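Local coordinates for ferric iron-binding protein HitA (Pseudomonas aeruginosa PAO1, PDB 6IWF), which binds ferric iron as a bacterial solute-binding protein and probably hands it on for uptake, a route that gallium appears to share, at residues S52-V56 and S234-P238; P63-R67 and L292-S296; L73-L77 and N93-I97; G98-T103 and E263-R267. All blocks are in the same frame, centred on the assembly; numbering follows the deposited sequence.

Contact 1 of 4, residues S52-V56 and S234-P238; sequences SPADV and SSKHP
D55 and S235 meet through one short bond: the S235 hydroxyl OG donates to D55 OD1 at 2.6 Å, and no other direct hydrogen bond links the two segments. The hydroxyl comes in on the anti side of the carboxylate, 21° out of its plane. D55 OD2 takes the backbone N-H of T6, so both carboxylate oxygens are held and the group's rotation is fixed. S235 has OG anti to its backbone N (chi1 165°), and there OG also accepts from H237 N at 3.0 Å. That is an ST turn, and H237 sits at the N-cap position of helix 238-248. A second ST turn, A54 N to S52 OG, shapes the facing loop just before strand 56-59, while S52 OG is also bonded to E48. The join ties the two loops where one enters a strand and the other a helix. Two waters widen it. One donates to both S52 O and A54 O and accepts from S234 OG at 2.8 Å; the other, taking the K236 N-H, donates to D55 OD1. The H237 ring brings its CD2 edge to D55 OD1 at 3.6 Å, with ring and carboxylate planes 60° apart.

Contact 2 of 4, residues P63-R67 and L292-S296; sequences PPLIR and LGEAS
G293 O is approached by three carbons of the other segment: P63 CA, in a CA-H...O contact at 3.5 Å (134° at the hydrogen), P63 CG from the same ring, and I66 CD1 at 3.6 Å. All three gather on this one carbonyl; no conventional hydrogen bond crosses the contact. I66 has CG1 anti to its carbonyl carbon (chi1 -69°), which sends CD1 to G293 and leaves the CG2 branch to meet E294 CG at 3.9 Å. E294 stretches out beyond CG along the helix surface and lays its carboxylate beside R67: OE2 touches R67 CB at 3.6 Å. The extended arginine crosses it at about a right angle and leads away, its NH1 weakly bonded to S43. R67 NE stays 5.6 Å from E294 OE2, too far for a salt bridge, though the opposite charges probably attract. A type II' turn from L292 to A295 carries G293, whose positive phi suits that corner, and is closed by A295 N to L292 O at 3.1 Å. This turn links helix 289-292 to helix 296-305, with helix 141-154 packed on L292 and A295. It abuts the first turn of helix 63-70, which also packs against helix 38-48 and strand 56-59.

Contact 3 of 4, residues L73-L77 and N93-I97; sequences LLAKL and NGDWI
L77 N donates to G94 O at 2.8 Å in an almost straight bond, 174° at the hydrogen, and it is the one direct hydrogen bond between the segments. Two carbons of 73-77 also lie against this oxygen: L77 CB, and K76 CD at 3.6 Å from a chain bent at chi2 and chi4. Beside it D95 fits against the other backbone, its CB 3.4 Å from A75 O, while D95 CA offers a CA-H...O contact to that oxygen. D95 O in turn lies against L74 CB at 3.3 Å. L77 has CG anti to its carbonyl carbon (chi1 -70°), which directs CD1 onto I97 CB at 3.6 Å; L74 CD1 makes a looser approach to W96 CB.

Further out, one water bridges A75 O and D95 O, and another links L74 N, from which it accepts, to D95 OD2. The 73-77 chain is tied to strand 224-231 by a backbone bond between A75 and V231, and I97 is bonded to A229 of the same strand. Helix 238-248 lies over L77 and I97, and its Q242 binds K76 O. L77 N thus pairs with G94 O, and A75 O, D95 O and L74 N turn to water, while the leucines and I97 supply an apolar side: a largely buried join between the loop that follows helix 63-70 and the loop leading into strand 97-108, relying little on charge.

Contact 4 of 4, residues G98-T103 and E263-R267; sequences GITART and EYPMR
T100 and E263 are brought together by their first torsions: the threonine hydroxyl sits between its backbone N and carbonyl carbon (chi1 66°), and E263 CG stands anti to its own carbonyl carbon (chi1 -60°), with the rest of the glutamate extended. T100 OG1 donates to E263 OE2 at 2.8 Å, arriving from above the carboxylate plane, and is also hydrogen-bonded to S227 OG. R102, bent at chi2 and chi3, runs alongside the glutamate and makes a salt bridge from NH1 to the same OE2 at 3.1 Å. The oxygen lies over a face of the guanidinium, the two planes being 82° apart, so the attraction is not an edge-on, two-pronged pairing. E263 OE1 is taken by S261.

The backbones themselves pair antiparallel. A101 and Y264 form a hydrogen-bonded pair, with A101 N to Y264 O and Y264 N to A101 O both at 2.8 Å; T100 and P265 are the adjoining non-hydrogen-bonded pair. Beyond it, M266 N reaches I99 O at 3.2 Å from above the carbonyl plane, and M266 CE lies against A101 CB at 3.6 Å. G98 O, against M266 CB, is buried without a polar partner. Y264 turns a ring edge to A101 O, and its hydroxyl reaches K277 O.

R102 also touches Y196 and has weak, long ion pairs with E60 and E61. Strand 97-108 thus brings the arginine beside the ferric iron site of this periplasmic-binding-protein fold, where E263 probably helps to position it.

Overall arrangement
Contacts 2 and 3 touch: L65 CD1 packs on W96 CE3 at 3.8 Å and I66 CG1 approaches W96 NE1, so helix 63-70 bridges them. Contact 3 runs straight into contact 4, because I97 precedes G98 on strand 97-108, although their centres are about 18 Å apart. Contact 1 stands at the far end, its centre about 24 Å from that of contact 4 and its nearest atoms about 5 Å from contact 3; helix 238-248 packs on both contact 1 and contact 3. The iron site, with no iron bound to this chain in the model, lies nearest contact 4: the R102 side chain is about 4 Å from those of E60 and Y196, whereas P63 in contact 2 is about 8 Å from E60.

Contact 1 of 4, residues S52-V56 and S234-P238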
loop_
_atom_site.group_PDB
_atom_site.type_symbol
_atom_site.label_atom_id
_atom_site.label_comp_id
_atom_site.label_asym_id
_atom_site.label_seq_id
_atom_site.Cartn_x
_atom_site.Cartn_y
_atom_site.Cartn_z
ATOM N N SER A 52 23.414 2.896 -10.078
ATOM C CA SER A 52 22.475 3.255 -9.025
ATOM C C SER A 52 23.134 3.065 -7.667
ATOM O O SER A 52 23.681 1.988 -7.396
ATOM C CB SER A 52 21.200 2.421 -9.086
ATOM O OG SER A 52 20.300 2.848 -8.063
ATOM N N PRO A 53 23.110 4.076 -6.796
ATOM C CA PRO A 53 23.619 3.888 -5.436
ATOM C C PRO A 53 22.672 3.114 -4.533
ATOM O O PRO A 53 23.061 2.781 -3.403
ATOM C CB PRO A 53 23.799 5.327 -4.943
ATOM C CG PRO A 53 22.695 6.075 -5.642
ATOM C CD PRO A 53 22.552 5.426 -7.001
ATOM N N ALA A 54 21.465 2.790 -5.005
ATOM C CA ALA A 54 20.467 2.155 -4.152
ATOM C C ALA A 54 20.922 0.770 -3.715
ATOM O O ALA A 54 21.365 -0.044 -4.529
ATOM C CB ALA A 54 19.130 2.052 -4.888
ATOM N N ASP A 55 20.807 0.503 -2.417
ATOM C CA ASP A 55 21.063 -0.826 -1.886
ATOM C C ASP A 55 19.783 -1.588 -1.576
ATOM O O ASP A 55 19.720 -2.799 -1.811
ATOM C CB ASP A 55 21.916 -0.719 -0.617
ATOM C CG ASP A 55 23.286 -0.146 -0.897
ATOM O OD1 ASP A 55 24.035 -0.777 -1.681
ATOM O OD2 ASP A 55 23.598 0.942 -0.360
ATOM N N VAL A 56 18.774 -0.885 -1.066
ATOM C CA VAL A 56 17.486 -1.446 -0.670
ATOM C C VAL A 56 16.401 -0.519 -1.195
ATOM O O VAL A 56 16.543 0.708 -1.138
ATOM C CB VAL A 56 17.382 -1.605 0.867
ATOM C CG1 VAL A 56 15.979 -2.037 1.290
ATOM C CG2 VAL A 56 18.421 -2.609 1.374
ATOM N N SER A 234 22.517 -4.689 -8.046
ATOM C CA SER A 234 23.680 -3.841 -8.262
ATOM C C SER A 234 24.368 -3.407 -6.972
ATOM O O SER A 234 25.439 -2.796 -7.043
ATOM C CB SER A 234 23.264 -2.595 -9.052
ATOM O OG SER A 234 22.401 -1.761 -8.285
ATOM N N SER A 235 23.791 -3.696 -5.803
ATOM C CA SER A 235 24.333 -3.164 -4.559
ATOM C C SER A 235 25.757 -3.657 -4.338
ATOM O O SER A 235 26.060 -4.839 -4.536
ATOM C CB SER A 235 23.440 -3.564 -3.380
ATOM O OG SER A 235 24.096 -3.364 -2.135
ATOM N N LYS A 236 26.640 -2.742 -3.963
ATOM C CA LYS A 236 28.001 -3.123 -3.609
ATOM C C LYS A 236 28.130 -3.487 -2.137
ATOM O O LYS A 236 29.240 -3.778 -1.669
ATOM C CB LYS A 236 28.973 -1.997 -3.982
ATOM C CG LYS A 236 29.208 -1.867 -5.497
ATOM C CD LYS A 236 29.227 -3.235 -6.199
ATOM C CE LYS A 236 29.435 -3.104 -7.714
ATOM N NZ LYS A 236 28.146 -3.085 -8.484
ATOM N N HIS A 237 27.018 -3.511 -1.405
ATOM C CA HIS A 237 26.988 -3.953 -0.013
ATOM C C HIS A 237 25.985 -5.094 0.141
ATOM O O HIS A 237 25.031 -4.991 0.922
ATOM C CB HIS A 237 26.632 -2.783 0.902
ATOM C CG HIS A 237 27.446 -1.557 0.653
ATOM N ND1 HIS A 237 28.806 -1.509 0.886
ATOM C CD2 HIS A 237 27.100 -0.338 0.175
ATOM C CE1 HIS A 237 29.260 -0.308 0.571
ATOM N NE2 HIS A 237 28.246 0.422 0.140
ATOM N N PRO A 238 26.166 -6.198 -0.598
ATOM C CA PRO A 238 25.118 -7.233 -0.602
ATOM C C PRO A 238 24.839 -7.826 0.768
ATOM O O PRO A 238 23.666 -7.992 1.128
ATOM C CB PRO A 238 25.661 -8.288 -1.584
ATOM C CG PRO A 238 27.140 -8.069 -1.612
ATOM C CD PRO A 238 27.327 -6.587 -1.426
HETATM O O HOH W 1 23.397 -0.218 -6.123
HETATM O O HOH W 2 25.636 -0.061 -3.878
#

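Contact 2 of 4, residues P63-R67 and L292-S296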
loop_
_atom_site.group_PDB
_atom_site.type_symbol
_atom_site.label_atom_id
_atom_site.label_comp_id
_atom_site.label_asym_id
_atom_site.label_seq_id
_atom_site.Cartn_x
_atom_site.Cartn_y
_atom_site.Cartn_z
ATOM N N PRO A 63 3.301 -3.375 -7.210
ATOM C CA PRO A 63 3.558 -3.290 -8.684
ATOM C C PRO A 63 4.975 -2.851 -9.040
ATOM O O PRO A 63 5.592 -3.476 -9.918
ATOM C CB PRO A 63 2.503 -2.282 -9.162
ATOM C CG PRO A 63 1.327 -2.618 -8.280
ATOM C CD PRO A 63 1.939 -2.870 -6.903
ATOM N N PRO A 64 5.554 -1.821 -8.403
ATOM C CA PRO A 64 6.946 -1.476 -8.759
ATOM C C PRO A 64 7.938 -2.595 -8.496
ATOM O O PRO A 64 8.940 -2.711 -9.220
ATOM C CB PRO A 64 7.253 -0.249 -7.884
ATOM C CG PRO A 64 5.927 0.274 -7.479
ATOM C CD PRO A 64 5.031 -0.904 -7.371
ATOM N N LEU A 65 7.714 -3.404 -7.457
ATOM C CA LEU A 65 8.638 -4.498 -7.179
ATOM C C LEU A 65 8.488 -5.604 -8.207
ATOM O O LEU A 65 9.486 -6.194 -8.642
ATOM C CB LEU A 65 8.411 -5.052 -5.771
ATOM C CG LEU A 65 8.577 -4.060 -4.627
ATOM C CD1 LEU A 65 8.108 -4.702 -3.312
ATOM C CD2 LEU A 65 10.020 -3.622 -4.538
ATOM N N ILE A 66 7.247 -5.908 -8.598
ATOM C CA ILE A 66 7.029 -6.913 -9.627
ATOM C C ILE A 66 7.665 -6.455 -10.928
ATOM O O ILE A 66 8.288 -7.250 -11.641
ATOM C CB ILE A 66 5.521 -7.208 -9.776
ATOM C CG1 ILE A 66 5.014 -7.934 -8.517
ATOM C CG2 ILE A 66 5.246 -8.055 -11.021
ATOM C CD1 ILE A 66 3.525 -7.997 -8.412
ATOM N N ARG A 67 7.584 -5.145 -11.215
ATOM C CA ARG A 67 8.217 -4.581 -12.412
ATOM C C ARG A 67 9.731 -4.758 -12.365
ATOM O O ARG A 67 10.334 -5.289 -13.305
ATOM C CB ARG A 67 7.848 -3.095 -12.554
ATOM C CG ARG A 67 8.609 -2.322 -13.655
ATOM C CD ARG A 67 8.538 -0.793 -13.451
ATOM N NE ARG A 67 9.363 -0.068 -14.420
ATOM C CZ ARG A 67 9.687 1.218 -14.326
ATOM N NH1 ARG A 67 9.262 1.944 -13.304
ATOM N NH2 ARG A 67 10.444 1.786 -15.260
ATOM N N LEU A 292 -2.402 -9.247 -8.907
ATOM C CA LEU A 292 -2.496 -7.861 -9.363
ATOM C C LEU A 292 -1.352 -7.481 -10.299
ATOM O O LEU A 292 -1.529 -6.627 -11.180
ATOM C CB LEU A 292 -2.517 -6.914 -8.163
ATOM C CG LEU A 292 -3.540 -7.217 -7.060
ATOM C CD1 LEU A 292 -3.269 -6.382 -5.802
ATOM C CD2 LEU A 292 -4.932 -6.942 -7.578
ATOM N N GLY A 293 -0.176 -8.081 -10.112
ATOM C CA GLY A 293 0.932 -7.843 -11.023
ATOM C C GLY A 293 1.350 -6.389 -11.057
ATOM O O GLY A 293 1.339 -5.683 -10.039
ATOM N N GLU A 294 1.731 -5.921 -12.252
ATOM C CA GLU A 294 2.111 -4.526 -12.431
ATOM C C GLU A 294 0.902 -3.619 -12.619
ATOM O O GLU A 294 1.073 -2.402 -12.766
ATOM C CB GLU A 294 3.072 -4.387 -13.627
ATOM C CG GLU A 294 4.428 -5.067 -13.370
ATOM C CD GLU A 294 5.340 -5.107 -14.592
ATOM O OE1 GLU A 294 5.842 -6.209 -14.934
ATOM O OE2 GLU A 294 5.563 -4.038 -15.198
ATOM N N ALA A 295 -0.306 -4.183 -12.601
ATOM C CA ALA A 295 -1.538 -3.409 -12.779
ATOM C C ALA A 295 -1.542 -2.647 -14.105
ATOM O O ALA A 295 -2.059 -1.530 -14.193
ATOM C CB ALA A 295 -1.769 -2.446 -11.606
ATOM N N SER A 296 -0.980 -3.261 -15.158
ATOM C CA SER A 296 -0.843 -2.564 -16.438
ATOM C C SER A 296 -2.194 -2.314 -17.103
ATOM O O SER A 296 -2.427 -1.235 -17.668
ATOM C CB SER A 296 0.065 -3.365 -17.368
ATOM O OG SER A 296 1.385 -3.385 -16.856
#

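Contact 3 of 4, residues L73-L77 and N93-I97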
loop_
_atom_site.group_PDB
_atom_site.type_symbol
_atom_site.label_atom_id
_atom_site.label_comp_id
_atom_site.label_asym_id
_atom_site.label_seq_id
_atom_site.Cartn_x
_atom_site.Cartn_y
_atom_site.Cartn_z
ATOM N N LEU A 73 16.370 -6.795 -11.798
ATOM C CA LEU A 73 17.132 -5.803 -11.057
ATOM C C LEU A 73 17.235 -6.107 -9.566
ATOM O O LEU A 73 18.005 -5.436 -8.865
ATOM C CB LEU A 73 16.515 -4.414 -11.262
ATOM C CG LEU A 73 16.881 -3.806 -12.620
ATOM C CD1 LEU A 73 15.930 -2.699 -13.021
ATOM C CD2 LEU A 73 18.315 -3.304 -12.563
ATOM N N LEU A 74 16.500 -7.098 -9.073
ATOM C CA LEU A 74 16.430 -7.387 -7.646
ATOM C C LEU A 74 17.177 -8.673 -7.307
ATOM O O LEU A 74 17.054 -9.687 -8.012
ATOM C CB LEU A 74 14.968 -7.504 -7.204
ATOM C CG LEU A 74 14.099 -6.294 -7.551
ATOM C CD1 LEU A 74 12.664 -6.489 -6.979
ATOM C CD2 LEU A 74 14.695 -4.988 -7.036
ATOM N N ALA A 75 17.935 -8.631 -6.211
ATOM C CA ALA A 75 18.696 -9.788 -5.754
ATOM C C ALA A 75 17.784 -10.800 -5.073
ATOM O O ALA A 75 16.860 -10.431 -4.347
ATOM C CB ALA A 75 19.791 -9.346 -4.780
ATOM N N LYS A 76 18.062 -12.087 -5.287
ATOM C CA LYS A 76 17.356 -13.115 -4.531
ATOM C C LYS A 76 17.615 -12.913 -3.038
ATOM O O LYS A 76 18.740 -12.639 -2.615
ATOM C CB LYS A 76 17.804 -14.509 -5.000
ATOM C CG LYS A 76 17.830 -15.605 -3.924
ATOM C CD LYS A 76 16.443 -16.054 -3.461
ATOM C CE LYS A 76 16.498 -17.470 -2.875
ATOM N NZ LYS A 76 16.836 -17.500 -1.418
ATOM N N LEU A 77 16.556 -13.008 -2.239
ATOM C CA LEU A 77 16.679 -12.830 -0.798
ATOM C C LEU A 77 17.133 -14.121 -0.123
ATOM O O LEU A 77 16.816 -15.226 -0.569
ATOM C CB LEU A 77 15.347 -12.381 -0.201
ATOM C CG LEU A 77 14.915 -10.959 -0.563
ATOM C CD1 LEU A 77 13.450 -10.753 -0.167
ATOM C CD2 LEU A 77 15.815 -9.930 0.111
ATOM N N ASN A 93 9.812 -15.334 -7.403
ATOM C CA ASN A 93 11.195 -15.775 -7.495
ATOM C C ASN A 93 12.005 -15.406 -6.261
ATOM O O ASN A 93 13.235 -15.516 -6.284
ATOM C CB ASN A 93 11.847 -15.199 -8.750
ATOM C CG ASN A 93 11.231 -15.742 -10.021
ATOM O OD1 ASN A 93 10.746 -16.877 -10.053
ATOM N ND2 ASN A 93 11.232 -14.933 -11.076
ATOM N N GLY A 94 11.347 -14.959 -5.194
ATOM C CA GLY A 94 12.026 -14.688 -3.940
ATOM C C GLY A 94 12.963 -13.503 -3.964
ATOM O O GLY A 94 13.938 -13.485 -3.203
ATOM N N ASP A 95 12.706 -12.509 -4.817
ATOM C CA ASP A 95 13.568 -11.334 -4.886
ATOM C C ASP A 95 12.870 -10.065 -4.423
ATOM O O ASP A 95 13.374 -8.969 -4.660
ATOM C CB ASP A 95 14.133 -11.139 -6.300
ATOM C CG ASP A 95 13.098 -11.339 -7.381
ATOM O OD1 ASP A 95 11.894 -11.471 -7.057
ATOM O OD2 ASP A 95 13.499 -11.371 -8.570
ATOM N N TRP A 96 11.710 -10.182 -3.795
ATOM C CA TRP A 96 11.199 -9.096 -2.975
ATOM C C TRP A 96 10.313 -9.735 -1.924
ATOM O O TRP A 96 9.914 -10.892 -2.057
ATOM C CB TRP A 96 10.457 -8.033 -3.803
ATOM C CG TRP A 96 9.244 -8.507 -4.523
ATOM C CD1 TRP A 96 9.172 -8.918 -5.822
ATOM C CD2 TRP A 96 7.910 -8.598 -3.997
ATOM N NE1 TRP A 96 7.878 -9.271 -6.135
ATOM C CE2 TRP A 96 7.085 -9.083 -5.034
ATOM C CE3 TRP A 96 7.342 -8.333 -2.746
ATOM C CZ2 TRP A 96 5.710 -9.314 -4.859
ATOM C CZ3 TRP A 96 5.972 -8.557 -2.573
ATOM C CH2 TRP A 96 5.177 -9.038 -3.627
ATOM N N ILE A 97 10.023 -8.991 -0.866
ATOM C CA ILE A 97 9.317 -9.573 0.268
ATOM C C ILE A 97 8.365 -8.546 0.859
ATOM O O ILE A 97 8.691 -7.361 0.964
ATOM C CB ILE A 97 10.299 -10.103 1.337
ATOM C CG1 ILE A 97 9.562 -11.004 2.322
ATOM C CG2 ILE A 97 11.060 -8.966 2.024
ATOM C CD1 ILE A 97 10.510 -11.963 3.064
HETATM O O HOH W 3 15.169 -9.562 -10.286
HETATM O O HOH W 4 15.577 -8.564 -3.026
#

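Contact 4 of 4, residues G98-T103 and E263-R267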
loop_
_atom_site.group_PDB
_atom_site.type_symbol
_atom_site.label_atom_id
_atom_site.label_comp_id
_atom_site.label_asym_id
_atom_site.label_seq_id
_atom_site.Cartn_x
_atom_site.Cartn_y
_atom_site.Cartn_z
ATOM N N GLY A 98 7.176 -9.011 1.229
ATOM C CA GLY A 98 6.204 -8.126 1.850
ATOM C C GLY A 98 6.626 -7.769 3.263
ATOM O O GLY A 98 7.220 -8.578 3.979
ATOM N N ILE A 99 6.338 -6.529 3.652
ATOM C CA ILE A 99 6.711 -5.991 4.956
ATOM C C ILE A 99 5.485 -5.732 5.816
ATOM O O ILE A 99 5.440 -6.136 6.979
ATOM C CB ILE A 99 7.558 -4.709 4.811
ATOM C CG1 ILE A 99 8.791 -4.957 3.934
ATOM C CG2 ILE A 99 7.960 -4.188 6.175
ATOM C CD1 ILE A 99 9.680 -6.093 4.424
ATOM N N THR A 100 4.491 -5.025 5.270
ATOM C CA THR A 100 3.209 -4.836 5.935
ATOM C C THR A 100 2.101 -5.017 4.912
ATOM O O THR A 100 2.333 -4.968 3.706
ATOM C CB THR A 100 3.046 -3.447 6.568
ATOM O OG1 THR A 100 3.024 -2.452 5.537
ATOM C CG2 THR A 100 4.170 -3.145 7.584
ATOM N N ALA A 101 0.888 -5.236 5.413
ATOM C CA ALA A 101 -0.306 -5.270 4.580
ATOM C C ALA A 101 -1.296 -4.229 5.085
ATOM O O ALA A 101 -1.294 -3.865 6.259
ATOM C CB ALA A 101 -0.982 -6.660 4.580
ATOM N N ARG A 102 -2.127 -3.728 4.179
ATOM C CA ARG A 102 -3.155 -2.757 4.528
ATOM C C ARG A 102 -4.436 -3.155 3.816
ATOM O O ARG A 102 -4.425 -4.000 2.917
ATOM C CB ARG A 102 -2.774 -1.356 4.076
ATOM C CG ARG A 102 -2.892 -1.323 2.580
ATOM C CD ARG A 102 -1.886 -0.513 1.903
ATOM N NE ARG A 102 -0.522 -0.860 2.262
ATOM C CZ ARG A 102 0.489 -0.055 1.974
ATOM N NH1 ARG A 102 1.718 -0.375 2.309
ATOM N NH2 ARG A 102 0.240 1.091 1.346
ATOM N N THR A 103 -5.539 -2.490 4.158
ATOM C CA THR A 103 -6.814 -2.827 3.536
ATOM C C THR A 103 -7.551 -1.574 3.090
ATOM O O THR A 103 -7.502 -0.534 3.758
ATOM C CB THR A 103 -7.711 -3.666 4.499
ATOM O OG1 THR A 103 -8.923 -4.049 3.827
ATOM C CG2 THR A 103 -8.060 -2.912 5.784
ATOM N N GLU A 263 -0.775 -0.681 10.186
ATOM C CA GLU A 263 -0.868 -1.689 9.144
ATOM C C GLU A 263 -0.711 -3.061 9.786
ATOM O O GLU A 263 -0.520 -3.185 11.000
ATOM C CB GLU A 263 0.177 -1.440 8.048
ATOM C CG GLU A 263 -0.024 -0.066 7.397
ATOM C CD GLU A 263 0.766 0.144 6.118
ATOM O OE1 GLU A 263 1.300 1.261 5.937
ATOM O OE2 GLU A 263 0.830 -0.781 5.285
ATOM N N TYR A 264 -0.807 -4.088 8.963
ATOM C CA TYR A 264 -0.713 -5.453 9.482
ATOM C C TYR A 264 0.671 -6.023 9.227
ATOM O O TYR A 264 1.156 -5.994 8.082
ATOM C CB TYR A 264 -1.761 -6.340 8.825
ATOM C CG TYR A 264 -3.175 -5.897 9.082
ATOM C CD1 TYR A 264 -3.874 -6.366 10.193
ATOM C CD2 TYR A 264 -3.818 -5.022 8.221
ATOM C CE1 TYR A 264 -5.183 -5.958 10.433
ATOM C CE2 TYR A 264 -5.127 -4.619 8.453
ATOM C CZ TYR A 264 -5.797 -5.088 9.566
ATOM O OH TYR A 264 -7.095 -4.680 9.798
ATOM N N PRO A 265 1.341 -6.571 10.235
ATOM C CA PRO A 265 2.700 -7.080 10.020
ATOM C C PRO A 265 2.712 -8.324 9.143
ATOM O O PRO A 265 1.798 -9.157 9.184
ATOM C CB PRO A 265 3.189 -7.400 11.440
ATOM C CG PRO A 265 1.936 -7.638 12.219
ATOM C CD PRO A 265 0.892 -6.716 11.629
ATOM N N MET A 266 3.778 -8.459 8.345
ATOM C CA MET A 266 3.915 -9.630 7.492
ATOM C C MET A 266 4.780 -10.720 8.111
ATOM O O MET A 266 4.736 -11.854 7.632
ATOM C CB MET A 266 4.476 -9.245 6.118
ATOM C CG MET A 266 3.506 -8.380 5.280
ATOM S SD MET A 266 2.149 -9.303 4.530
ATOM C CE MET A 266 0.921 -9.409 5.835
ATOM N N ARG A 267 5.518 -10.402 9.172
ATOM C CA ARG A 267 6.266 -11.402 9.924
ATOM C C ARG A 267 5.300 -12.411 10.521
ATOM O O ARG A 267 4.367 -12.035 11.244
ATOM C CB ARG A 267 7.075 -10.720 11.025
ATOM C CG ARG A 267 7.857 -11.683 11.909
ATOM C CD ARG A 267 8.488 -10.948 13.078
ATOM N NE ARG A 267 9.075 -11.882 14.041
ATOM C CZ ARG A 267 10.228 -12.525 13.865
ATOM N NH1 ARG A 267 10.939 -12.341 12.761
ATOM N NH2 ARG A 267 10.677 -13.357 14.801
#